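Local coordinates for extracellular solute-binding protein, family 1 (Bifidobacterium longum subsp. infantis ATCC 15697, PDB 3OMB), which probably captures an extracellular solute, perhaps an oligosaccharide, for uptake by an ABC transporter, and carries a bound magnesium ion, at residues A[169-174]-A[323-328]; A[221-226]-A[238-243]; A[262-267]-A[505-510]. All coordinates share one frame; numbering follows the deposited sequence.

Interaction 1 (A[169-174]-A[323-328])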
loop_
_atom_site.group_PDB
_atom_site.type_symbol
_atom_site.label_atom_id
_atom_site.label_comp_id
_atom_site.label_asym_id
_atom_site.label_seq_id
_atom_site.Cartn_x
_atom_site.Cartn_y
_atom_site.Cartn_z
ATOM N N ILE A 169 -14.734 13.891 -2.656
ATOM C CA ILE A 169 -16.078 14.453 -2.465
ATOM C C ILE A 169 -16.658 14.942 -3.776
ATOM O O ILE A 169 -15.909 15.419 -4.656
ATOM C CB ILE A 169 -16.102 15.570 -1.393
ATOM C CG1 ILE A 169 -17.552 16.037 -1.159
ATOM C CG2 ILE A 169 -15.186 16.754 -1.778
ATOM C CD1 ILE A 169 -17.761 16.740 0.163
ATOM N N ASN A 170 -17.981 14.796 -3.924
ATOM C CA ASN A 170 -18.653 15.288 -5.103
ATOM C C ASN A 170 -18.787 16.805 -5.015
ATOM O O ASN A 170 -19.711 17.317 -4.395
ATOM C CB ASN A 170 -20.013 14.614 -5.326
ATOM C CG ASN A 170 -20.586 14.889 -6.727
ATOM O OD1 ASN A 170 -20.511 15.994 -7.231
ATOM N ND2 ASN A 170 -21.160 13.872 -7.344
ATOM N N LYS A 171 -17.842 17.483 -5.663
ATOM C CA LYS A 171 -17.764 18.932 -5.776
ATOM C C LYS A 171 -18.924 19.555 -6.595
ATOM O O LYS A 171 -19.406 20.631 -6.268
ATOM C CB LYS A 171 -16.393 19.256 -6.389
ATOM C CG LYS A 171 -16.051 20.711 -6.667
ATOM C CD LYS A 171 -16.057 21.590 -5.440
ATOM C CE LYS A 171 -15.567 22.996 -5.845
ATOM N NZ LYS A 171 -15.639 23.886 -4.695
ATOM N N ALA A 172 -19.407 18.872 -7.631
ATOM C CA ALA A 172 -20.599 19.359 -8.348
ATOM C C ALA A 172 -21.812 19.418 -7.444
ATOM O O ALA A 172 -22.614 20.335 -7.562
ATOM C CB ALA A 172 -20.909 18.506 -9.605
ATOM N N TRP A 173 -21.948 18.437 -6.543
ATOM C CA TRP A 173 -23.071 18.416 -5.605
ATOM C C TRP A 173 -22.950 19.577 -4.649
ATOM O O TRP A 173 -23.948 20.201 -4.322
ATOM C CB TRP A 173 -23.119 17.123 -4.796
ATOM C CG TRP A 173 -23.625 15.911 -5.544
ATOM C CD1 TRP A 173 -23.929 15.821 -6.880
ATOM C CD2 TRP A 173 -23.853 14.620 -4.989
ATOM N NE1 TRP A 173 -24.351 14.556 -7.178
ATOM C CE2 TRP A 173 -24.314 13.792 -6.036
ATOM C CE3 TRP A 173 -23.723 14.080 -3.694
ATOM C CZ2 TRP A 173 -24.642 12.442 -5.837
ATOM C CZ3 TRP A 173 -24.045 12.749 -3.487
ATOM C CH2 TRP A 173 -24.496 11.933 -4.559
ATOM N N LEU A 174 -21.736 19.833 -4.163
ATOM C CA LEU A 174 -21.521 20.972 -3.270
ATOM C C LEU A 174 -21.926 22.279 -3.971
ATOM O O LEU A 174 -22.718 23.078 -3.422
ATOM C CB LEU A 174 -20.075 21.040 -2.804
ATOM C CG LEU A 174 -19.546 19.934 -1.880
ATOM C CD1 LEU A 174 -18.009 20.017 -1.808
ATOM C CD2 LEU A 174 -20.177 20.029 -0.448
ATOM N N GLN A 323 -16.994 15.370 -11.641
ATOM C CA GLN A 323 -17.794 15.848 -10.501
ATOM C C GLN A 323 -17.024 15.836 -9.163
ATOM O O GLN A 323 -17.449 16.481 -8.190
ATOM C CB GLN A 323 -19.050 14.990 -10.364
ATOM C CG GLN A 323 -20.056 15.254 -11.458
ATOM C CD GLN A 323 -21.327 14.492 -11.267
ATOM O OE1 GLN A 323 -21.934 14.519 -10.203
ATOM N NE2 GLN A 323 -21.765 13.821 -12.320
ATOM N N TYR A 324 -15.894 15.133 -9.127
ATOM C CA TYR A 324 -15.247 14.794 -7.854
ATOM C C TYR A 324 -13.882 15.437 -7.694
ATOM O O TYR A 324 -13.160 15.569 -8.679
ATOM C CB TYR A 324 -15.103 13.260 -7.730
ATOM C CG TYR A 324 -16.429 12.578 -7.532
ATOM C CD1 TYR A 324 -17.214 12.202 -8.628
ATOM C CD2 TYR A 324 -16.918 12.336 -6.233
ATOM C CE1 TYR A 324 -18.473 11.590 -8.439
ATOM C CE2 TYR A 324 -18.146 11.739 -6.030
ATOM C CZ TYR A 324 -18.920 11.360 -7.128
ATOM O OH TYR A 324 -20.129 10.750 -6.914
ATOM N N ILE A 325 -13.534 15.806 -6.454
ATOM C CA ILE A 325 -12.182 16.272 -6.105
ATOM C C ILE A 325 -11.716 15.582 -4.832
ATOM O O ILE A 325 -12.532 15.043 -4.080
ATOM C CB ILE A 325 -12.102 17.823 -5.879
ATOM C CG1 ILE A 325 -12.922 18.262 -4.641
ATOM C CG2 ILE A 325 -12.478 18.609 -7.173
ATOM C CD1 ILE A 325 -12.823 19.801 -4.326
ATOM N N ALA A 326 -10.413 15.617 -4.568
ATOM C CA ALA A 326 -9.916 15.246 -3.244
ATOM C C ALA A 326 -10.062 16.445 -2.312
ATOM O O ALA A 326 -9.888 17.570 -2.752
ATOM C CB ALA A 326 -8.455 14.766 -3.320
HETATM N N MSE A 327 -10.389 16.207 -1.041
HETATM C CA MSE A 327 -10.511 17.276 -0.032
HETATM C C MSE A 327 -9.592 16.982 1.162
HETATM O O MSE A 327 -9.381 15.819 1.498
HETATM C CB MSE A 327 -11.953 17.394 0.483
HETATM C CG MSE A 327 -12.496 16.075 1.060
HETATM SE SE MSE A 327 -14.277 16.226 1.814
HETATM C CE MSE A 327 -13.844 17.178 3.441
ATOM N N PRO A 328 -9.072 18.032 1.821
ATOM C CA PRO A 328 -8.350 17.823 3.057
ATOM C C PRO A 328 -9.292 17.218 4.092
ATOM O O PRO A 328 -10.502 17.505 4.058
ATOM C CB PRO A 328 -7.958 19.243 3.481
ATOM C CG PRO A 328 -8.035 20.071 2.197
ATOM C CD PRO A 328 -9.113 19.457 1.410
HETATM O O HOH W 1 -24.506 14.500 -9.864
#
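I169 and I325, pointing to one face of the sheet, form an antiparallel hydrogen-bonded pair: I169 N lies 2.9 Å from I325 O and I325 N 3.0 Å from I169 O, both bonds nearly straight. I169 CG2, the branch methyl, lies between I325 CG1 and the selenomethionine M327, 3.7 Å from M327 SE. The opposite face carries N170 and Y324, a non-hydrogen-bonded pair, with the N170 amide over one face of the Y324 ring. N170 ND2 donates to Q323 OE1 at 3.0 Å (166°), with OE1 in the N170 amide plane; its second bond, to Y324 OH, is weak, and that hydroxyl also hydrogen-bonds T305 O. Q323 OE1 takes a further bond from a water that accepts from W173 NE1. Q323 O receives A172 N at 3.1 Å, on an in-plane lone pair. With CG trans to the backbone N (chi1 -167°), the N170 amide reaches the first turn of the helix, where OD1 accepts from W173 N at 2.9 Å. The W173 indole packs beside E208 and N201 of the magnesium site. This is an Asn N-cap where strand 166-170 passes into helix 171-177, beside 324-326, an outermost strand of a mixed sheet.

Interaction 2 (A[221-226]-A[238-243])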
loop_
_atom_site.group_PDB
_atom_site.type_symbol
_atom_site.label_atom_id
_atom_site.label_comp_id
_atom_site.label_asym_id
_atom_site.label_seq_id
_atom_site.Cartn_x
_atom_site.Cartn_y
_atom_site.Cartn_z
ATOM N N PHE A 221 -6.448 -3.111 9.323
ATOM C CA PHE A 221 -7.102 -1.980 8.666
ATOM C C PHE A 221 -6.679 -1.881 7.190
ATOM O O PHE A 221 -5.498 -1.945 6.871
ATOM C CB PHE A 221 -6.869 -0.684 9.439
ATOM C CG PHE A 221 -7.399 -0.734 10.836
ATOM C CD1 PHE A 221 -8.768 -0.588 11.071
ATOM C CD2 PHE A 221 -6.539 -0.964 11.917
ATOM C CE1 PHE A 221 -9.291 -0.647 12.376
ATOM C CE2 PHE A 221 -7.042 -1.044 13.237
ATOM C CZ PHE A 221 -8.426 -0.879 13.466
ATOM N N THR A 222 -7.662 -1.745 6.306
ATOM C CA THR A 222 -7.436 -1.848 4.866
ATOM C C THR A 222 -7.103 -0.494 4.222
ATOM O O THR A 222 -7.236 0.583 4.831
ATOM C CB THR A 222 -8.723 -2.331 4.138
ATOM O OG1 THR A 222 -9.745 -1.328 4.281
ATOM C CG2 THR A 222 -9.236 -3.614 4.725
ATOM N N TRP A 223 -6.711 -0.565 2.958
ATOM C CA TRP A 223 -6.698 0.616 2.111
ATOM C C TRP A 223 -8.094 1.213 2.184
ATOM O O TRP A 223 -9.092 0.486 2.183
ATOM C CB TRP A 223 -6.333 0.257 0.664
ATOM C CG TRP A 223 -4.864 0.087 0.457
ATOM C CD1 TRP A 223 -4.046 -0.794 1.118
ATOM C CD2 TRP A 223 -4.020 0.795 -0.475
ATOM N NE1 TRP A 223 -2.767 -0.676 0.654
ATOM C CE2 TRP A 223 -2.717 0.285 -0.320
ATOM C CE3 TRP A 223 -4.243 1.804 -1.421
ATOM C CZ2 TRP A 223 -1.620 0.759 -1.067
ATOM C CZ3 TRP A 223 -3.156 2.276 -2.167
ATOM C CH2 TRP A 223 -1.853 1.754 -1.972
ATOM N N TYR A 224 -8.134 2.533 2.296
ATOM C CA TYR A 224 -9.365 3.288 2.224
ATOM C C TYR A 224 -10.255 2.981 3.434
ATOM O O TYR A 224 -11.470 3.189 3.378
ATOM C CB TYR A 224 -10.090 3.101 0.865
ATOM C CG TYR A 224 -9.166 3.091 -0.351
ATOM C CD1 TYR A 224 -8.205 4.109 -0.545
ATOM C CD2 TYR A 224 -9.263 2.086 -1.323
ATOM C CE1 TYR A 224 -7.348 4.103 -1.646
ATOM C CE2 TYR A 224 -8.395 2.074 -2.456
ATOM C CZ TYR A 224 -7.457 3.096 -2.593
ATOM O OH TYR A 224 -6.603 3.120 -3.662
ATOM N N SER A 225 -9.648 2.506 4.525
ATOM C CA SER A 225 -10.386 2.195 5.745
ATOM C C SER A 225 -11.168 3.397 6.239
ATOM O O SER A 225 -10.676 4.543 6.143
ATOM C CB SER A 225 -9.422 1.754 6.849
ATOM O OG SER A 225 -10.117 1.526 8.069
ATOM N N PRO A 226 -12.385 3.152 6.779
ATOM C CA PRO A 226 -13.105 4.238 7.449
ATOM C C PRO A 226 -12.306 4.871 8.592
ATOM O O PRO A 226 -12.523 6.052 8.907
ATOM C CB PRO A 226 -14.388 3.565 7.989
ATOM C CG PRO A 226 -14.177 2.088 7.854
ATOM C CD PRO A 226 -13.171 1.896 6.749
ATOM N N GLY A 238 -1.025 5.100 8.520
ATOM C CA GLY A 238 -0.202 4.696 7.369
ATOM C C GLY A 238 -0.733 3.419 6.779
ATOM O O GLY A 238 -0.125 2.360 6.933
ATOM N N PHE A 239 -1.891 3.510 6.130
ATOM C CA PHE A 239 -2.610 2.315 5.707
ATOM C C PHE A 239 -2.187 1.732 4.346
ATOM O O PHE A 239 -2.802 0.776 3.911
ATOM C CB PHE A 239 -4.132 2.542 5.724
ATOM C CG PHE A 239 -4.733 2.798 7.121
ATOM C CD1 PHE A 239 -4.204 2.197 8.273
ATOM C CD2 PHE A 239 -5.861 3.601 7.255
ATOM C CE1 PHE A 239 -4.768 2.433 9.554
ATOM C CE2 PHE A 239 -6.449 3.829 8.529
ATOM C CZ PHE A 239 -5.882 3.243 9.688
ATOM N N ASN A 240 -1.182 2.284 3.663
ATOM C CA ASN A 240 -0.669 1.608 2.451
ATOM C C ASN A 240 -0.084 0.231 2.797
ATOM O O ASN A 240 -0.319 -0.739 2.082
ATOM C CB ASN A 240 0.431 2.403 1.735
ATOM C CG ASN A 240 -0.106 3.433 0.724
ATOM O OD1 ASN A 240 -1.092 4.106 0.963
ATOM N ND2 ASN A 240 0.605 3.588 -0.391
ATOM N N LYS A 241 0.699 0.172 3.874
ATOM C CA LYS A 241 1.389 -1.047 4.299
ATOM C C LYS A 241 1.969 -0.797 5.702
ATOM O O LYS A 241 2.098 0.351 6.143
ATOM C CB LYS A 241 2.540 -1.386 3.332
ATOM C CG LYS A 241 3.491 -0.204 3.086
ATOM C CD LYS A 241 4.606 -0.557 2.118
ATOM C CE LYS A 241 5.506 0.641 1.857
ATOM N NZ LYS A 241 4.804 1.679 1.000
ATOM N N GLY A 242 2.304 -1.882 6.389
ATOM C CA GLY A 242 3.079 -1.810 7.611
ATOM C C GLY A 242 2.269 -1.676 8.873
ATOM O O GLY A 242 1.097 -1.989 8.918
ATOM N N VAL A 243 2.923 -1.171 9.891
ATOM C CA VAL A 243 2.468 -1.252 11.271
ATOM C C VAL A 243 1.075 -0.652 11.566
ATOM O O VAL A 243 0.320 -1.213 12.364
ATOM C CB VAL A 243 3.575 -0.663 12.210
ATOM C CG1 VAL A 243 3.810 0.821 11.901
ATOM C CG2 VAL A 243 3.238 -0.857 13.644
HETATM O O HOH W 2 -3.816 -1.614 4.723
#
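The W223 indole lies against N240 and the F239 carbonyl: N240 CA, F239 O and N240 OD1 all lie over the same face, and Y224 CZ meets the ring edge in its plane. These groups join a type II beta turn, T222 to S225, closed by S225 N to T222 O at 3.1 Å, to segment 238-243 of the same long loop between strands 209-211 and 248-251. W223 CG lies trans to its carbonyl carbon (chi1 -80°), which brings the indole against N240. The F239 ring receives F221 CB over one face, a CH-pi contact of 4.1 Å to the ring centroid, while S225 CB approaches obliquely. The F221 and F239 rings are near parallel (29°) but slid apart, so the F221 methylene does the touching. W223 NE1 donates to N240 O at 2.8 Å; the bond is bent (133°), and the acceptor is tilted from the indole plane. The N240 amide inclines over the six-membered ring, CG 3.6 Å from W223 CZ2. Its rotation is fixed from outside: OD1 accepts from Q165 NE2 and G164 N, and ND2 bonds S347 OG. Between the two backbones, one water oxygen sits 2.7 Å from both F221 O and F239 O.

Interaction 3 (A[262-267]-A[505-510])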
loop_
_atom_site.group_PDB
_atom_site.type_symbol
_atom_site.label_atom_id
_atom_site.label_comp_id
_atom_site.label_asym_id
_atom_site.label_seq_id
_atom_site.Cartn_x
_atom_site.Cartn_y
_atom_site.Cartn_z
ATOM N N ASP A 262 -8.873 7.246 23.163
ATOM C CA ASP A 262 -10.095 8.072 23.117
ATOM C C ASP A 262 -10.437 8.479 21.692
ATOM O O ASP A 262 -11.601 8.543 21.328
ATOM C CB ASP A 262 -9.975 9.342 24.000
ATOM C CG ASP A 262 -10.017 9.029 25.503
ATOM O OD1 ASP A 262 -10.206 7.846 25.896
ATOM O OD2 ASP A 262 -9.868 9.986 26.308
ATOM N N GLU A 263 -9.409 8.756 20.897
ATOM C CA GLU A 263 -9.574 9.120 19.501
ATOM C C GLU A 263 -10.305 8.079 18.662
ATOM O O GLU A 263 -11.175 8.429 17.858
ATOM C CB GLU A 263 -8.217 9.400 18.886
ATOM C CG GLU A 263 -7.589 10.686 19.393
ATOM C CD GLU A 263 -6.582 10.457 20.524
ATOM O OE1 GLU A 263 -6.776 9.519 21.355
ATOM O OE2 GLU A 263 -5.593 11.233 20.587
ATOM N N TYR A 264 -9.938 6.804 18.839
ATOM C CA TYR A 264 -10.604 5.698 18.171
ATOM C C TYR A 264 -12.071 5.645 18.601
ATOM O O TYR A 264 -12.960 5.526 17.757
ATOM C CB TYR A 264 -9.910 4.410 18.558
ATOM C CG TYR A 264 -10.293 3.186 17.776
ATOM C CD1 TYR A 264 -9.987 3.065 16.422
ATOM C CD2 TYR A 264 -10.912 2.111 18.409
ATOM C CE1 TYR A 264 -10.308 1.904 15.708
ATOM C CE2 TYR A 264 -11.234 0.952 17.706
ATOM C CZ TYR A 264 -10.941 0.859 16.363
ATOM O OH TYR A 264 -11.275 -0.303 15.684
ATOM N N LYS A 265 -12.314 5.758 19.911
ATOM C CA LYS A 265 -13.683 5.867 20.439
ATOM C C LYS A 265 -14.473 7.046 19.818
ATOM O O LYS A 265 -15.632 6.883 19.429
ATOM C CB LYS A 265 -13.671 5.949 21.978
ATOM C CG LYS A 265 -15.037 6.330 22.604
ATOM C CD LYS A 265 -15.263 5.814 24.075
ATOM C CE LYS A 265 -14.199 6.298 25.066
ATOM N NZ LYS A 265 -14.343 7.712 25.520
ATOM N N GLU A 266 -13.857 8.227 19.729
ATOM C CA GLU A 266 -14.557 9.379 19.102
ATOM C C GLU A 266 -14.887 9.146 17.609
ATOM O O GLU A 266 -15.981 9.513 17.144
ATOM C CB GLU A 266 -13.785 10.703 19.277
ATOM C CG GLU A 266 -13.785 11.287 20.685
ATOM C CD GLU A 266 -15.162 11.283 21.375
ATOM O OE1 GLU A 266 -16.145 11.832 20.810
ATOM O OE2 GLU A 266 -15.256 10.729 22.499
ATOM N N VAL A 267 -13.963 8.529 16.873
ATOM C CA VAL A 267 -14.212 8.193 15.480
ATOM C C VAL A 267 -15.430 7.268 15.392
ATOM O O VAL A 267 -16.318 7.515 14.596
ATOM C CB VAL A 267 -12.974 7.591 14.765
ATOM C CG1 VAL A 267 -13.379 6.944 13.439
ATOM C CG2 VAL A 267 -11.882 8.652 14.513
ATOM N N GLU A 505 -20.641 2.470 27.328
ATOM C CA GLU A 505 -20.780 1.430 28.341
ATOM C C GLU A 505 -19.673 0.370 28.286
ATOM O O GLU A 505 -19.133 -0.021 29.321
ATOM C CB GLU A 505 -22.152 0.761 28.187
ATOM C CG GLU A 505 -22.262 -0.662 28.753
ATOM C CD GLU A 505 -23.686 -1.205 28.690
ATOM O OE1 GLU A 505 -23.958 -2.059 27.820
ATOM O OE2 GLU A 505 -24.537 -0.761 29.495
ATOM N N GLU A 506 -19.338 -0.070 27.075
ATOM C CA GLU A 506 -18.516 -1.284 26.856
ATOM C C GLU A 506 -17.018 -1.021 26.671
ATOM O O GLU A 506 -16.221 -1.964 26.655
ATOM C CB GLU A 506 -19.022 -2.048 25.626
ATOM C CG GLU A 506 -20.243 -2.914 25.893
ATOM C CD GLU A 506 -21.058 -3.138 24.645
ATOM O OE1 GLU A 506 -22.295 -3.148 24.751
ATOM O OE2 GLU A 506 -20.471 -3.270 23.554
ATOM N N TRP A 507 -16.672 0.252 26.511
ATOM C CA TRP A 507 -15.305 0.686 26.218
ATOM C C TRP A 507 -14.230 0.212 27.217
ATOM O O TRP A 507 -13.236 -0.406 26.810
ATOM C CB TRP A 507 -15.265 2.204 26.114
ATOM C CG TRP A 507 -13.924 2.731 25.730
ATOM C CD1 TRP A 507 -13.072 3.452 26.516
ATOM C CD2 TRP A 507 -13.288 2.602 24.459
ATOM N NE1 TRP A 507 -11.936 3.769 25.817
ATOM C CE2 TRP A 507 -12.050 3.264 24.544
ATOM C CE3 TRP A 507 -13.649 1.990 23.247
ATOM C CZ2 TRP A 507 -11.169 3.334 23.468
ATOM C CZ3 TRP A 507 -12.771 2.066 22.178
ATOM C CH2 TRP A 507 -11.552 2.734 22.294
ATOM N N ASP A 508 -14.439 0.505 28.505
ATOM C CA ASP A 508 -13.467 0.147 29.561
ATOM C C ASP A 508 -13.137 -1.337 29.610
ATOM O O ASP A 508 -11.955 -1.716 29.656
ATOM C CB ASP A 508 -13.950 0.583 30.949
ATOM C CG ASP A 508 -13.860 2.102 31.168
ATOM O OD1 ASP A 508 -13.198 2.840 30.372
ATOM O OD2 ASP A 508 -14.460 2.562 32.164
ATOM N N ALA A 509 -14.168 -2.176 29.624
ATOM C CA ALA A 509 -13.950 -3.621 29.623
ATOM C C ALA A 509 -13.249 -4.067 28.347
ATOM O O ALA A 509 -12.376 -4.910 28.394
ATOM C CB ALA A 509 -15.245 -4.384 29.830
ATOM N N TYR A 510 -13.607 -3.485 27.208
ATOM C CA TYR A 510 -12.963 -3.820 25.948
ATOM C C TYR A 510 -11.467 -3.499 26.008
ATOM O O TYR A 510 -10.651 -4.312 25.580
ATOM C CB TYR A 510 -13.657 -3.104 24.791
ATOM C CG TYR A 510 -12.795 -2.773 23.580
ATOM C CD1 TYR A 510 -12.678 -3.654 22.507
ATOM C CD2 TYR A 510 -12.142 -1.547 23.492
ATOM C CE1 TYR A 510 -11.898 -3.319 21.366
ATOM C CE2 TYR A 510 -11.373 -1.205 22.383
ATOM C CZ TYR A 510 -11.249 -2.085 21.321
ATOM O OH TYR A 510 -10.463 -1.701 20.230
HETATM O O HOH W 3 -9.379 5.219 26.163
#
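K265 lies over one face of the W507 indole, and this is where the contact is tight. Its CE stands 3.4 Å from W507 CD1, above the five-membered ring, while its CB rests over the benzene half. The aliphatic chain follows the ring and then bends at chi3 and chi4 (58° and 77°), which carries NZ to 4.8 Å from the centroid of the five-membered ring, still over the face: a cation-pi contact resting on a closer CH-pi one. The opposite face is covered within its own helix by Y510 CD2, 3.7 Å above the plane, so the indole is sandwiched. At the far rim, W507 CH2 meets Y264 CD2 at 4.0 Å, each atom lying at the edge of the other ring and near its plane. Y510 OH touches Y264 CE2 and hydrogen-bonds L259 O; the Y264 hydroxyl is paired with T494 OG1.

The pairing is a wide, roughly antiparallel helix packing, with segment axes 11.9 Å apart at 145°, bridged by large side chains and without a direct hydrogen bond. W507 also touches W497 of helix 490-500, so three helices converge on it. Replacing W507 by an alanine would probably open a gap between K265 and Y510, leaving the lysine chain without its ring and the bridging water without the NE1 donor.

The other side is loose. D262 is exposed, and its OD1 remains 4.4 Å from W507 NE1. A water fills the interval, donating to D262 OD1 at 2.8 Å and accepting from W507 NE1 at 3.0 Å, in the plane of the indole.

How the interactions relate
From the N terminus, 169-174 opens interaction 1, and the chain then runs through the magnesium site, whose ligands fall between D199 and E208. Interaction 2 closes a short loop between 221-226 and 238-243, nested inside the larger loop of interaction 1. Segment 262-267 opens interaction 3 before 323-328 closes interaction 1, so these two cross; 505-510 closes interaction 3 near the C terminus. Interaction 1 ties an outer strand to the sheet beside the metal site, interaction 2 folds a long loop near the chain centre, and interaction 3 brings helix 503-516 against helix 262-276. Interactions 2 and 3 touch where F221 CZ packs 3.7 Å from Y264 OH; interaction 1 touches neither.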